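Local coordinates for Hsp70/Hsp90 co-chaperone CNS1 (Saccharomyces cerevisiae, PDB 6HFM), which acts as a co-chaperone that binds the molecular chaperones Hsp90 and Hsp70 and stimulates the ATPase activity of the Hsp70 SSA1, at residues E28-G33 / D136-I141; A51-P56 / D62-V67; E75-V80 / V101-E106. One frame throughout, in Å; residues are numbered along the deposited sequence.

Interaction 1 of 3, residues E28-G33 / D136-I141; sequences ELLNEG and DNALKI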
ATOM      1  N   GLU A  28      -8.057  -8.075  10.629  1.00 27.53           N
ATOM      2  CA  GLU A  28      -9.522  -8.183  10.644  1.00 30.28           C
ATOM      3  C   GLU A  28     -10.224  -7.017   9.933  1.00 26.50           C
ATOM      4  O   GLU A  28     -11.318  -7.180   9.407  1.00 27.70           O
ATOM      5  CB  GLU A  28     -10.033  -8.332  12.086  1.00 37.96           C
ATOM      6  CG  GLU A  28      -9.669  -9.673  12.721  1.00 46.74           C
ATOM      7  CD  GLU A  28      -9.816  -9.711  14.235  1.00 58.14           C
ATOM      8  OE1 GLU A  28     -10.469  -8.815  14.812  1.00 65.36           O
ATOM      9  OE2 GLU A  28      -9.272 -10.652  14.854  1.00 65.18           O
ATOM     10  N   LEU A  29      -9.570  -5.855   9.881  1.00 24.56           N
ATOM     11  CA  LEU A  29     -10.113  -4.697   9.159  1.00 25.33           C
ATOM     12  C   LEU A  29     -10.350  -4.937   7.664  1.00 24.19           C
ATOM     13  O   LEU A  29     -11.164  -4.238   7.061  1.00 24.38           O
ATOM     14  CB  LEU A  29      -9.202  -3.478   9.333  1.00 27.87           C
ATOM     15  CG  LEU A  29      -9.114  -2.895  10.747  1.00 30.97           C
ATOM     16  CD1 LEU A  29      -7.942  -1.938  10.833  1.00 32.23           C
ATOM     17  CD2 LEU A  29     -10.406  -2.187  11.129  1.00 33.23           C
ATOM     18  N   LEU A  30      -9.641  -5.908   7.076  1.00 23.81           N
ATOM     19  CA  LEU A  30      -9.842  -6.309   5.673  1.00 23.68           C
ATOM     20  C   LEU A  30     -10.856  -7.453   5.442  1.00 26.10           C
ATOM     21  O   LEU A  30     -10.962  -7.945   4.316  1.00 26.29           O
ATOM     22  CB  LEU A  30      -8.494  -6.739   5.068  1.00 23.12           C
ATOM     23  CG  LEU A  30      -7.342  -5.741   5.051  1.00 24.19           C
ATOM     24  CD1 LEU A  30      -6.067  -6.428   4.594  1.00 25.38           C
ATOM     25  CD2 LEU A  30      -7.657  -4.560   4.146  1.00 25.95           C
ATOM     26  N   ASN A  31     -11.599  -7.881   6.469  1.00 27.56           N
ATOM     27  CA  ASN A  31     -12.421  -9.105   6.356  1.00 29.91           C
ATOM     28  C   ASN A  31     -13.520  -9.048   5.277  1.00 30.64           C
ATOM     29  O   ASN A  31     -13.868 -10.084   4.697  1.00 29.40           O
ATOM     30  CB  ASN A  31     -13.034  -9.502   7.710  1.00 31.62           C
ATOM     31  CG  ASN A  31     -14.242  -8.659   8.080  1.00 32.96           C
ATOM     32  OD1 ASN A  31     -15.386  -9.062   7.855  1.00 38.77           O
ATOM     33  ND2 ASN A  31     -13.997  -7.479   8.628  1.00 36.89           N
ATOM     34  N   GLU A  32     -14.053  -7.851   5.016  1.00 32.32           N
ATOM     35  CA  GLU A  32     -15.135  -7.674   4.035  1.00 33.99           C
ATOM     36  C   GLU A  32     -14.652  -7.721   2.577  1.00 29.86           C
ATOM     37  O   GLU A  32     -15.455  -7.954   1.671  1.00 29.94           O
ATOM     38  CB  GLU A  32     -15.906  -6.373   4.301  1.00 39.22           C
ATOM     39  CG  GLU A  32     -16.552  -6.312   5.683  1.00 45.09           C
ATOM     40  CD  GLU A  32     -17.172  -4.962   5.998  1.00 51.21           C
ATOM     41  OE1 GLU A  32     -16.486  -3.928   5.829  1.00 57.67           O
ATOM     42  OE2 GLU A  32     -18.346  -4.933   6.429  1.00 58.73           O
ATOM     43  N   GLY A  33     -13.358  -7.498   2.345  1.00 27.62           N
ATOM     44  CA  GLY A  33     -12.784  -7.620   1.000  1.00 26.54           C
ATOM     45  C   GLY A  33     -13.285  -6.574   0.017  1.00 26.90           C
ATOM     46  O   GLY A  33     -13.547  -6.889  -1.150  1.00 27.98           O
ATOM     47  N   ASP A 136      -3.787  -9.082  -0.247  1.00 15.46           N
ATOM     48  CA  ASP A 136      -5.184  -9.325   0.135  1.00 15.71           C
ATOM     49  C   ASP A 136      -6.123  -8.267  -0.470  1.00 15.94           C
ATOM     50  O   ASP A 136      -7.033  -7.767   0.193  1.00 17.08           O
ATOM     51  CB  ASP A 136      -5.290  -9.386   1.665  1.00 16.69           C
ATOM     52  CG  ASP A 136      -4.303 -10.365   2.264  1.00 18.19           C
ATOM     53  OD1 ASP A 136      -4.439 -11.577   1.984  1.00 19.30           O
ATOM     54  OD2 ASP A 136      -3.391  -9.927   3.002  1.00 19.13           O
ATOM     55  N   ASN A 137      -5.869  -7.940  -1.739  1.00 15.63           N
ATOM     56  CA  ASN A 137      -6.643  -6.949  -2.504  1.00 16.46           C
ATOM     57  C   ASN A 137      -6.674  -5.563  -1.860  1.00 15.99           C
ATOM     58  O   ASN A 137      -7.659  -4.834  -1.967  1.00 17.03           O
ATOM     59  CB  ASN A 137      -8.066  -7.473  -2.818  1.00 18.01           C
ATOM     60  CG  ASN A 137      -8.121  -8.333  -4.073  1.00 20.78           C
ATOM     61  OD1 ASN A 137      -7.303  -8.200  -4.992  1.00 22.35           O
ATOM     62  ND2 ASN A 137      -9.108  -9.212  -4.122  1.00 24.74           N
ATOM     63  N   ALA A 138      -5.564  -5.198  -1.221  1.00 15.96           N
ATOM     64  CA  ALA A 138      -5.402  -3.892  -0.585  1.00 15.82           C
ATOM     65  C   ALA A 138      -3.968  -3.391  -0.728  1.00 15.25           C
ATOM     66  O   ALA A 138      -3.021  -4.180  -0.842  1.00 15.52           O
ATOM     67  CB  ALA A 138      -5.793  -3.963   0.884  1.00 16.89           C
ATOM     68  N   LEU A 139      -3.805  -2.071  -0.737  1.00 15.21           N
ATOM     69  CA  LEU A 139      -2.477  -1.467  -0.688  1.00 15.93           C
ATOM     70  C   LEU A 139      -1.840  -1.738   0.670  1.00 16.33           C
ATOM     71  O   LEU A 139      -2.534  -1.824   1.682  1.00 18.09           O
ATOM     72  CB  LEU A 139      -2.549   0.050  -0.907  1.00 16.65           C
ATOM     73  CG  LEU A 139      -3.012   0.528  -2.278  1.00 17.64           C
ATOM     74  CD1 LEU A 139      -3.325   2.018  -2.236  1.00 18.68           C
ATOM     75  CD2 LEU A 139      -1.970   0.197  -3.343  1.00 18.17           C
ATOM     76  N   LYS A 140      -0.523  -1.898   0.670  1.00 16.44           N
ATOM     77  CA  LYS A 140       0.273  -1.918   1.896  1.00 16.73           C
ATOM     78  C   LYS A 140       1.494  -1.032   1.655  1.00 17.11           C
ATOM     79  O   LYS A 140       2.280  -1.293   0.746  1.00 17.81           O
ATOM     80  CB  LYS A 140       0.690  -3.347   2.259  1.00 17.90           C
ATOM     81  CG  LYS A 140       1.543  -3.457   3.521  1.00 20.16           C
ATOM     82  CD  LYS A 140       1.655  -4.890   4.036  1.00 21.12           C
ATOM     83  CE  LYS A 140       2.312  -5.855   3.050  1.00 21.82           C
ATOM     84  NZ  LYS A 140       3.728  -5.565   2.671  1.00 20.67           N
ATOM     85  N   ILE A 141       1.619   0.032   2.444  1.00 16.99           N
ATOM     86  CA  ILE A 141       2.744   0.968   2.323  1.00 16.11           C
ATOM     87  C   ILE A 141       3.403   1.135   3.689  1.00 16.42           C
ATOM     88  O   ILE A 141       2.755   0.953   4.731  1.00 17.54           O
ATOM     89  CB  ILE A 141       2.331   2.337   1.696  1.00 17.37           C
ATOM     90  CG1 ILE A 141       1.495   3.196   2.645  1.00 18.03           C
ATOM     91  CG2 ILE A 141       1.582   2.115   0.387  1.00 17.60           C
ATOM     92  CD1 ILE A 141       1.335   4.631   2.179  1.00 18.60           C
TER
HETATM   93  O   HOH W   1      -9.034  -8.491   1.880  1.00 19.80           O
HETATM   94  O   HOH W   2     -11.258  -8.641  -1.783  1.00 41.53           O

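Interaction 2 of 3, residues A51-P56 / D62-V67; sequences ALIMYP and DFVGEV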
ATOM      1  N   ALA A  51      -6.322   0.597   1.998  1.00 16.40           N
ATOM      2  CA  ALA A  51      -4.889   0.745   2.257  1.00 17.13           C
ATOM      3  C   ALA A  51      -4.542   0.530   3.722  1.00 16.86           C
ATOM      4  O   ALA A  51      -5.212   1.064   4.619  1.00 18.31           O
ATOM      5  CB  ALA A  51      -4.406   2.117   1.813  1.00 18.06           C
ATOM      6  N   LEU A  52      -3.494  -0.265   3.953  1.00 17.25           N
ATOM      7  CA  LEU A  52      -2.826  -0.357   5.244  1.00 18.51           C
ATOM      8  C   LEU A  52      -1.581   0.516   5.176  1.00 18.63           C
ATOM      9  O   LEU A  52      -0.749   0.345   4.280  1.00 19.58           O
ATOM     10  CB  LEU A  52      -2.436  -1.806   5.549  1.00 20.19           C
ATOM     11  CG  LEU A  52      -3.590  -2.764   5.829  1.00 23.61           C
ATOM     12  CD1 LEU A  52      -3.098  -4.203   5.852  1.00 25.17           C
ATOM     13  CD2 LEU A  52      -4.274  -2.430   7.147  1.00 26.92           C
ATOM     14  N   ILE A  53      -1.458   1.458   6.114  1.00 18.97           N
ATOM     15  CA  ILE A  53      -0.317   2.373   6.157  1.00 19.76           C
ATOM     16  C   ILE A  53       0.455   2.060   7.431  1.00 19.56           C
ATOM     17  O   ILE A  53      -0.021   2.328   8.529  1.00 21.04           O
ATOM     18  CB  ILE A  53      -0.752   3.859   6.095  1.00 21.81           C
ATOM     19  CG1 ILE A  53      -1.601   4.115   4.833  1.00 24.27           C
ATOM     20  CG2 ILE A  53       0.459   4.784   6.093  1.00 21.62           C
ATOM     21  CD1 ILE A  53      -3.086   4.141   5.094  1.00 27.42           C
ATOM     22  N   MET A  54       1.641   1.477   7.267  1.00 18.75           N
ATOM     23  CA  MET A  54       2.458   1.002   8.381  1.00 20.09           C
ATOM     24  C   MET A  54       3.486   2.063   8.763  1.00 19.36           C
ATOM     25  O   MET A  54       4.113   2.664   7.892  1.00 18.90           O
ATOM     26  CB  MET A  54       3.203  -0.284   7.997  1.00 21.77           C
ATOM     27  CG  MET A  54       2.369  -1.351   7.299  1.00 24.72           C
ATOM     28  SD  MET A  54       0.892  -1.838   8.207  1.00 27.80           S
ATOM     29  CE  MET A  54       1.614  -2.567   9.674  1.00 31.59           C
ATOM     30  N   TYR A  55       3.654   2.278  10.069  1.00 20.55           N
ATOM     31  CA  TYR A  55       4.714   3.131  10.610  1.00 21.22           C
ATOM     32  C   TYR A  55       5.591   2.240  11.495  1.00 22.27           C
ATOM     33  O   TYR A  55       5.462   2.263  12.724  1.00 23.55           O
ATOM     34  CB  TYR A  55       4.118   4.295  11.414  1.00 21.67           C
ATOM     35  CG  TYR A  55       3.039   5.072  10.693  1.00 21.83           C
ATOM     36  CD1 TYR A  55       3.363   6.052   9.751  1.00 22.15           C
ATOM     37  CD2 TYR A  55       1.690   4.837  10.956  1.00 22.04           C
ATOM     38  CE1 TYR A  55       2.377   6.772   9.093  1.00 21.77           C
ATOM     39  CE2 TYR A  55       0.700   5.556  10.307  1.00 23.01           C
ATOM     40  CZ  TYR A  55       1.046   6.517   9.372  1.00 23.13           C
ATOM     41  OH  TYR A  55       0.064   7.225   8.717  1.00 25.77           O
ATOM     42  N   PRO A  56       6.478   1.434  10.876  1.00 22.17           N
ATOM     43  CA  PRO A  56       7.205   0.405  11.643  1.00 23.93           C
ATOM     44  C   PRO A  56       8.112   0.941  12.758  1.00 25.40           C
ATOM     45  O   PRO A  56       8.245   0.283  13.798  1.00 29.35           O
ATOM     46  CB  PRO A  56       8.014  -0.342  10.571  1.00 23.99           C
ATOM     47  CG  PRO A  56       8.046   0.565   9.385  1.00 22.87           C
ATOM     48  CD  PRO A  56       6.776   1.354   9.435  1.00 21.97           C
ATOM     49  N   ASP A  62      -2.186   2.832  10.208  1.00 22.27           N
ATOM     50  CA  ASP A  62      -3.491   3.392   9.873  1.00 22.42           C
ATOM     51  C   ASP A  62      -4.181   2.487   8.865  1.00 21.46           C
ATOM     52  O   ASP A  62      -3.529   1.734   8.135  1.00 20.82           O
ATOM     53  CB  ASP A  62      -3.356   4.781   9.241  1.00 24.47           C
ATOM     54  CG  ASP A  62      -2.861   5.843  10.201  1.00 26.57           C
ATOM     55  OD1 ASP A  62      -2.979   5.690  11.430  1.00 31.78           O
ATOM     56  OD2 ASP A  62      -2.352   6.868   9.699  1.00 29.46           O
ATOM     57  N   PHE A  63      -5.505   2.581   8.833  1.00 20.96           N
ATOM     58  CA  PHE A  63      -6.329   1.905   7.845  1.00 21.31           C
ATOM     59  C   PHE A  63      -7.214   2.934   7.147  1.00 21.85           C
ATOM     60  O   PHE A  63      -7.916   3.701   7.807  1.00 23.76           O
ATOM     61  CB  PHE A  63      -7.195   0.840   8.513  1.00 22.99           C
ATOM     62  CG  PHE A  63      -8.163   0.172   7.576  1.00 24.82           C
ATOM     63  CD1 PHE A  63      -7.705  -0.699   6.601  1.00 25.91           C
ATOM     64  CD2 PHE A  63      -9.534   0.426   7.659  1.00 26.51           C
ATOM     65  CE1 PHE A  63      -8.589  -1.315   5.727  1.00 27.18           C
ATOM     66  CE2 PHE A  63     -10.422  -0.194   6.792  1.00 27.50           C
ATOM     67  CZ  PHE A  63      -9.946  -1.062   5.823  1.00 26.62           C
ATOM     68  N   VAL A  64      -7.168   2.945   5.817  1.00 20.49           N
ATOM     69  CA  VAL A  64      -8.014   3.814   5.002  1.00 21.14           C
ATOM     70  C   VAL A  64      -8.870   2.894   4.139  1.00 20.51           C
ATOM     71  O   VAL A  64      -8.342   2.144   3.323  1.00 21.84           O
ATOM     72  CB  VAL A  64      -7.162   4.772   4.142  1.00 22.57           C
ATOM     73  CG1 VAL A  64      -8.038   5.659   3.267  1.00 22.63           C
ATOM     74  CG2 VAL A  64      -6.282   5.638   5.037  1.00 23.28           C
ATOM     75  N   GLY A  65     -10.187   2.946   4.333  1.00 21.05           N
ATOM     76  CA  GLY A  65     -11.100   2.005   3.691  1.00 21.65           C
ATOM     77  C   GLY A  65     -11.167   2.083   2.179  1.00 21.17           C
ATOM     78  O   GLY A  65     -11.356   1.052   1.525  1.00 22.25           O
ATOM     79  N   GLU A  66     -11.026   3.295   1.634  1.00 22.32           N
ATOM     80  CA  GLU A  66     -11.122   3.547   0.189  1.00 22.99           C
ATOM     81  C   GLU A  66     -10.046   4.520  -0.290  1.00 22.53           C
ATOM     82  O   GLU A  66      -9.982   5.668   0.164  1.00 25.47           O
ATOM     83  CB  GLU A  66     -12.496   4.122  -0.158  1.00 24.77           C
ATOM     84  CG  GLU A  66     -13.643   3.155   0.074  1.00 27.98           C
ATOM     85  CD  GLU A  66     -14.982   3.693  -0.395  1.00 33.99           C
ATOM     86  OE1 GLU A  66     -15.103   4.913  -0.648  1.00 39.84           O
ATOM     87  OE2 GLU A  66     -15.920   2.879  -0.525  1.00 38.37           O
ATOM     88  N   VAL A  67      -9.199   4.043  -1.202  1.00 20.74           N
ATOM     89  CA  VAL A  67      -8.204   4.858  -1.892  1.00 19.55           C
ATOM     90  C   VAL A  67      -8.363   4.609  -3.386  1.00 19.44           C
ATOM     91  O   VAL A  67      -8.290   3.467  -3.829  1.00 19.93           O
ATOM     92  CB  VAL A  67      -6.767   4.469  -1.468  1.00 19.73           C
ATOM     93  CG1 VAL A  67      -5.726   5.271  -2.244  1.00 20.11           C
ATOM     94  CG2 VAL A  67      -6.581   4.669   0.033  1.00 19.53           C
TER

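Interaction 3 of 3, residues E75-V80 / V101-E106; sequences ELVDLV and VLVFME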
ATOM      1  N   GLU A  75      -0.326  12.478  -2.244  1.00 24.87           N
ATOM      2  CA  GLU A  75      -1.686  12.777  -1.779  1.00 25.63           C
ATOM      3  C   GLU A  75      -2.095  11.897  -0.590  1.00 24.83           C
ATOM      4  O   GLU A  75      -2.709  12.386   0.355  1.00 25.66           O
ATOM      5  CB  GLU A  75      -2.702  12.669  -2.929  1.00 27.17           C
ATOM      6  CG  GLU A  75      -2.714  13.891  -3.846  1.00 27.09           C
ATOM      7  CD  GLU A  75      -3.487  13.685  -5.151  1.00 23.09           C
ATOM      8  OE1 GLU A  75      -3.796  12.567  -5.508  1.00 25.95           O
ATOM      9  OE2 GLU A  75      -3.737  14.715  -5.821  1.00 34.68           O
ATOM     10  N   LEU A  76      -1.725  10.614  -0.618  1.00 22.75           N
ATOM     11  CA  LEU A  76      -2.037   9.719   0.501  1.00 22.79           C
ATOM     12  C   LEU A  76      -1.202  10.066   1.740  1.00 22.89           C
ATOM     13  O   LEU A  76      -1.726  10.053   2.856  1.00 23.30           O
ATOM     14  CB  LEU A  76      -1.858   8.241   0.120  1.00 22.62           C
ATOM     15  CG  LEU A  76      -2.305   7.206   1.167  1.00 23.86           C
ATOM     16  CD1 LEU A  76      -3.770   7.374   1.559  1.00 23.72           C
ATOM     17  CD2 LEU A  76      -2.063   5.796   0.654  1.00 23.68           C
ATOM     18  N   VAL A  77       0.081  10.382   1.543  1.00 22.88           N
ATOM     19  CA  VAL A  77       0.947  10.831   2.653  1.00 23.48           C
ATOM     20  C   VAL A  77       0.390  12.107   3.293  1.00 25.93           C
ATOM     21  O   VAL A  77       0.286  12.197   4.519  1.00 25.14           O
ATOM     22  CB  VAL A  77       2.406  11.057   2.195  1.00 22.74           C
ATOM     23  CG1 VAL A  77       3.234  11.767   3.268  1.00 23.33           C
ATOM     24  CG2 VAL A  77       3.062   9.730   1.846  1.00 23.09           C
ATOM     25  N   ASP A  78       0.025  13.079   2.458  1.00 27.78           N
ATOM     26  CA  ASP A  78      -0.582  14.328   2.941  1.00 29.79           C
ATOM     27  C   ASP A  78      -1.833  14.059   3.778  1.00 29.60           C
ATOM     28  O   ASP A  78      -2.012  14.674   4.819  1.00 31.47           O
ATOM     29  CB  ASP A  78      -0.919  15.283   1.776  1.00 32.61           C
ATOM     30  CG  ASP A  78       0.324  15.899   1.119  1.00 36.06           C
ATOM     31  OD1 ASP A  78       1.414  15.906   1.735  1.00 39.40           O
ATOM     32  OD2 ASP A  78       0.213  16.389  -0.029  1.00 38.49           O
ATOM     33  N   LEU A  79      -2.674  13.122   3.339  1.00 29.03           N
ATOM     34  CA  LEU A  79      -3.896  12.762   4.067  1.00 31.79           C
ATOM     35  C   LEU A  79      -3.620  12.187   5.457  1.00 29.49           C
ATOM     36  O   LEU A  79      -4.162  12.670   6.444  1.00 31.94           O
ATOM     37  CB  LEU A  79      -4.736  11.759   3.262  1.00 34.64           C
ATOM     38  CG  LEU A  79      -6.079  11.309   3.861  1.00 39.33           C
ATOM     39  CD1 LEU A  79      -7.074  12.461   3.914  1.00 42.43           C
ATOM     40  CD2 LEU A  79      -6.657  10.145   3.070  1.00 41.47           C
ATOM     41  N   VAL A  80      -2.790  11.147   5.525  1.00 27.86           N
ATOM     42  CA  VAL A  80      -2.552  10.444   6.795  1.00 26.96           C
ATOM     43  C   VAL A  80      -1.727  11.250   7.807  1.00 27.59           C
ATOM     44  O   VAL A  80      -1.852  11.025   9.010  1.00 28.57           O
ATOM     45  CB  VAL A  80      -1.942   9.024   6.599  1.00 26.92           C
ATOM     46  CG1 VAL A  80      -2.860   8.165   5.738  1.00 28.62           C
ATOM     47  CG2 VAL A  80      -0.523   9.062   6.024  1.00 26.32           C
ATOM     48  N   VAL A 101       9.511  12.129   5.272  1.00 23.84           N
ATOM     49  CA  VAL A 101       9.306  10.670   5.172  1.00 22.07           C
ATOM     50  C   VAL A 101       9.590  10.153   3.770  1.00 21.77           C
ATOM     51  O   VAL A 101       9.463  10.887   2.788  1.00 23.73           O
ATOM     52  CB  VAL A 101       7.889  10.210   5.608  1.00 22.98           C
ATOM     53  CG1 VAL A 101       7.622  10.597   7.059  1.00 23.36           C
ATOM     54  CG2 VAL A 101       6.787  10.726   4.683  1.00 23.21           C
ATOM     55  N   LEU A 102       9.989   8.884   3.698  1.00 19.30           N
ATOM     56  CA  LEU A 102       9.975   8.125   2.448  1.00 19.20           C
ATOM     57  C   LEU A 102       8.868   7.083   2.540  1.00 18.90           C
ATOM     58  O   LEU A 102       8.445   6.707   3.638  1.00 19.33           O
ATOM     59  CB  LEU A 102      11.326   7.451   2.208  1.00 21.10           C
ATOM     60  CG  LEU A 102      12.543   8.371   2.081  1.00 22.96           C
ATOM     61  CD1 LEU A 102      13.786   7.534   1.829  1.00 23.88           C
ATOM     62  CD2 LEU A 102      12.361   9.417   0.998  1.00 24.90           C
ATOM     63  N   VAL A 103       8.395   6.635   1.376  1.00 18.48           N
ATOM     64  CA  VAL A 103       7.346   5.620   1.286  1.00 18.08           C
ATOM     65  C   VAL A 103       7.939   4.392   0.595  1.00 17.00           C
ATOM     66  O   VAL A 103       8.526   4.505  -0.483  1.00 19.08           O
ATOM     67  CB  VAL A 103       6.120   6.116   0.494  1.00 18.47           C
ATOM     68  CG1 VAL A 103       5.003   5.078   0.513  1.00 17.35           C
ATOM     69  CG2 VAL A 103       5.612   7.439   1.056  1.00 19.60           C
ATOM     70  N   PHE A 104       7.778   3.230   1.228  1.00 15.73           N
ATOM     71  CA  PHE A 104       8.245   1.953   0.696  1.00 16.02           C
ATOM     72  C   PHE A 104       7.083   0.988   0.491  1.00 15.24           C
ATOM     73  O   PHE A 104       6.075   1.046   1.197  1.00 15.30           O
ATOM     74  CB  PHE A 104       9.308   1.333   1.608  1.00 16.55           C
ATOM     75  CG  PHE A 104      10.529   2.188   1.768  1.00 17.46           C
ATOM     76  CD1 PHE A 104      11.566   2.115   0.850  1.00 17.80           C
ATOM     77  CD2 PHE A 104      10.628   3.091   2.818  1.00 19.56           C
ATOM     78  CE1 PHE A 104      12.685   2.918   0.978  1.00 18.93           C
ATOM     79  CE2 PHE A 104      11.749   3.895   2.957  1.00 20.95           C
ATOM     80  CZ  PHE A 104      12.780   3.809   2.032  1.00 20.31           C
ATOM     81  N   MET A 105       7.224   0.130  -0.517  1.00 15.62           N
ATOM     82  CA  MET A 105       6.270  -0.937  -0.786  1.00 15.11           C
ATOM     83  C   MET A 105       7.023  -2.230  -1.053  1.00 15.47           C
ATOM     84  O   MET A 105       8.136  -2.211  -1.585  1.00 16.80           O
ATOM     85  CB  MET A 105       5.390  -0.579  -1.985  1.00 15.52           C
ATOM     86  CG  MET A 105       4.529   0.656  -1.731  1.00 16.62           C
ATOM     87  SD  MET A 105       3.506   1.204  -3.115  1.00 20.18           S
ATOM     88  CE  MET A 105       2.194  -0.004  -3.038  1.00 20.09           C
ATOM     89  N   GLU A 106       6.407  -3.344  -0.668  1.00 15.49           N
ATOM     90  CA  GLU A 106       6.987  -4.665  -0.869  1.00 15.35           C
ATOM     91  C   GLU A 106       6.805  -5.098  -2.327  1.00 15.55           C
ATOM     92  O   GLU A 106       5.760  -4.834  -2.931  1.00 17.44           O
ATOM     93  CB  GLU A 106       6.335  -5.668   0.083  1.00 15.91           C
ATOM     94  CG  GLU A 106       6.955  -7.057   0.083  1.00 16.25           C
ATOM     95  CD  GLU A 106       6.325  -8.002   1.099  1.00 17.78           C
ATOM     96  OE1 GLU A 106       5.740  -7.532   2.106  1.00 19.24           O
ATOM     97  OE2 GLU A 106       6.439  -9.230   0.901  1.00 18.95           O
TER

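Interaction 1 of 3, residues E28-G33 / D136-I141
Leu30 reaches across to Asp136 and Ala138, and its course from backbone to tip shows how a surface loop can be seated on a sheet by one forked side chain. The CB atom leaves the short 3-10 segment 28-30 in the direction of residues 136-141 but touches none of them. CG lies anti to the carbonyl carbon (chi1 -59°), which with the extended chi2 of 172° carries the fork toward residues 136-141; CG too stays short of contact, and the two methyls do the touching. CD1 approaches the methylene of Asp136, 4.2 Å from its CB, and also leans on Leu52. CD2, the other prong, meets the CB of Ala138 at 3.8 Å and packs on the ring of Phe63 as well.

No direct hydrogen bond joins the two segments; two waters do that work. One donates to Leu30 O (3.2 Å) and to Asp136 O (2.7 Å), tying the two backbones together beside the leucine. The second gives a hydrogen to Gly33 O (3.0 Å) and accepts one from Asn137 ND2 (3.2 Å). The loop is shaped from within: Asn31 ND2 joins its own backbone N in binding the carbonyl of Glu28, ND2 lying 2.8 Å from Glu28 O with an N-H...O angle of 161°. A type I turn from Leu30 to Gly33 follows, closed by a bond from Gly33 N to Leu30 O, so the latter carbonyl serves both turn and water. The carboxylate of Asp136 turns elsewhere, its OD2 bonding Thr23 OG1.

In this C-terminal wheel domain the contact sets the loop between strands 20-21 and 36-37 against the residues that lead into strand 139-145, with strands 47-55 and 60-68 alongside.

Interaction 2 of 3, residues A51-P56 / D62-V67
Tyr55 and Asp62 meet at an angle, the ring and carboxylate planes 75° apart, at one end of an antiparallel beta hairpin. Tyr55 CG is anti to the carbonyl carbon, beside the backbone N (chi1 -50°), which turns the ring back along its own strand and across to Asp62. The carboxylate carbon lies at the edge of the ring, in its plane. Tyr55 OH donates to Asp62 OD2 at 2.6 Å, coming from above the carboxylate plane, 49° out of it. The same OD2 takes a salt bridge from Arg87. A phenylalanine in place of Tyr55 would probably leave Asp62 OD2 with Arg87 but without its hydroxyl donor, and the carboxylate less fixed in its rotation.

On the same face, Ile53 and Val64 lie diagonally across the strands, with Ile53 CD1 3.5 Å from Val64 CG2. Farther along, the Ala51 methyl packs against Val67 CG2 at 3.8 Å, beyond the corner that the chain turns at Gly65. On the reverse face Leu52 CD2 comes up to the edge of the Phe63 ring, 3.9 Å from Phe63 CD1. Ala51 pairs with Val64, and Ile53 with Asp62, through two backbone hydrogen bonds each; Leu52 and Phe63 form the non-hydrogen-bonded pair between them.

Strand 139-145 continues the sheet beyond strand 47-55, while Val80 of helix 73-82 packs over Ile53, Tyr55 and Asp62.

Interaction 3 of 3, residues E75-V80 / V101-E106
Val77 meets Val101 and Val103 with no flat group between them: neither face nor edge of any ring enters this contact. The nearby aromatic rings belong to its surroundings. Phe104, on the other side of its strand, packs against Ser149 and Ile153 of helix 146-155, and Phe96, from a loop, touches Val101. This is helix-on-sheet packing in the wheel domain: helix 73-82 lies over one face of the mixed sheet, and the strand beneath it alternates, sending Val101 and Val103 to the helix and Leu102 and Phe104 to helix 146-155.

A single branched residue serves two strand positions because its methyls diverge. Val77 CG1, anti to the backbone N (chi1 169°), points at the first valine, and the methyls of the two residues meet end-on, CG1 of Val77 standing 4.0 Å from Val101 CG2. That Val101 methyl sits wedged between the backbone N and the carbonyl carbon of its own residue. No hydrogen bond crosses between helix and strand, so the contact is purely apolar, and all three valines are buried.

The layer continues on either side of Val77 along the helix, where Leu76 rests on Ile141 and Val80 on Ile143, both from strand 139-145. Back at the centre of the contact, the side chains of Val77 and Val103 run antiparallel past one another, with Val77 CG2 3.5 Å from Val103 CG2.

How the interactions relate
All three contacts reach the same mixed sheet, at different depths. Interaction 3 is core, buried and apolar; interaction 2 is partly buried and supplies sheet hydrogen bonding with an acid-phenol pair; interaction 1 is the outer contact, bridged by two waters, whereas interaction 2 is joined by direct backbone bonds and interaction 3 by methyl contacts. Strand 139-145 links them: Leu139 O and Ile141 O probably accept hydrogen bonds from Leu52 N and Met54 N, and the Lys140 amine forms a salt bridge with Glu106. Interactions 1 and 3 have centres about 17 Å apart, on opposite sides of the chain's centre; interactions 2 and 3 meet through Val80 and are nested within the loop that interaction 1 closes.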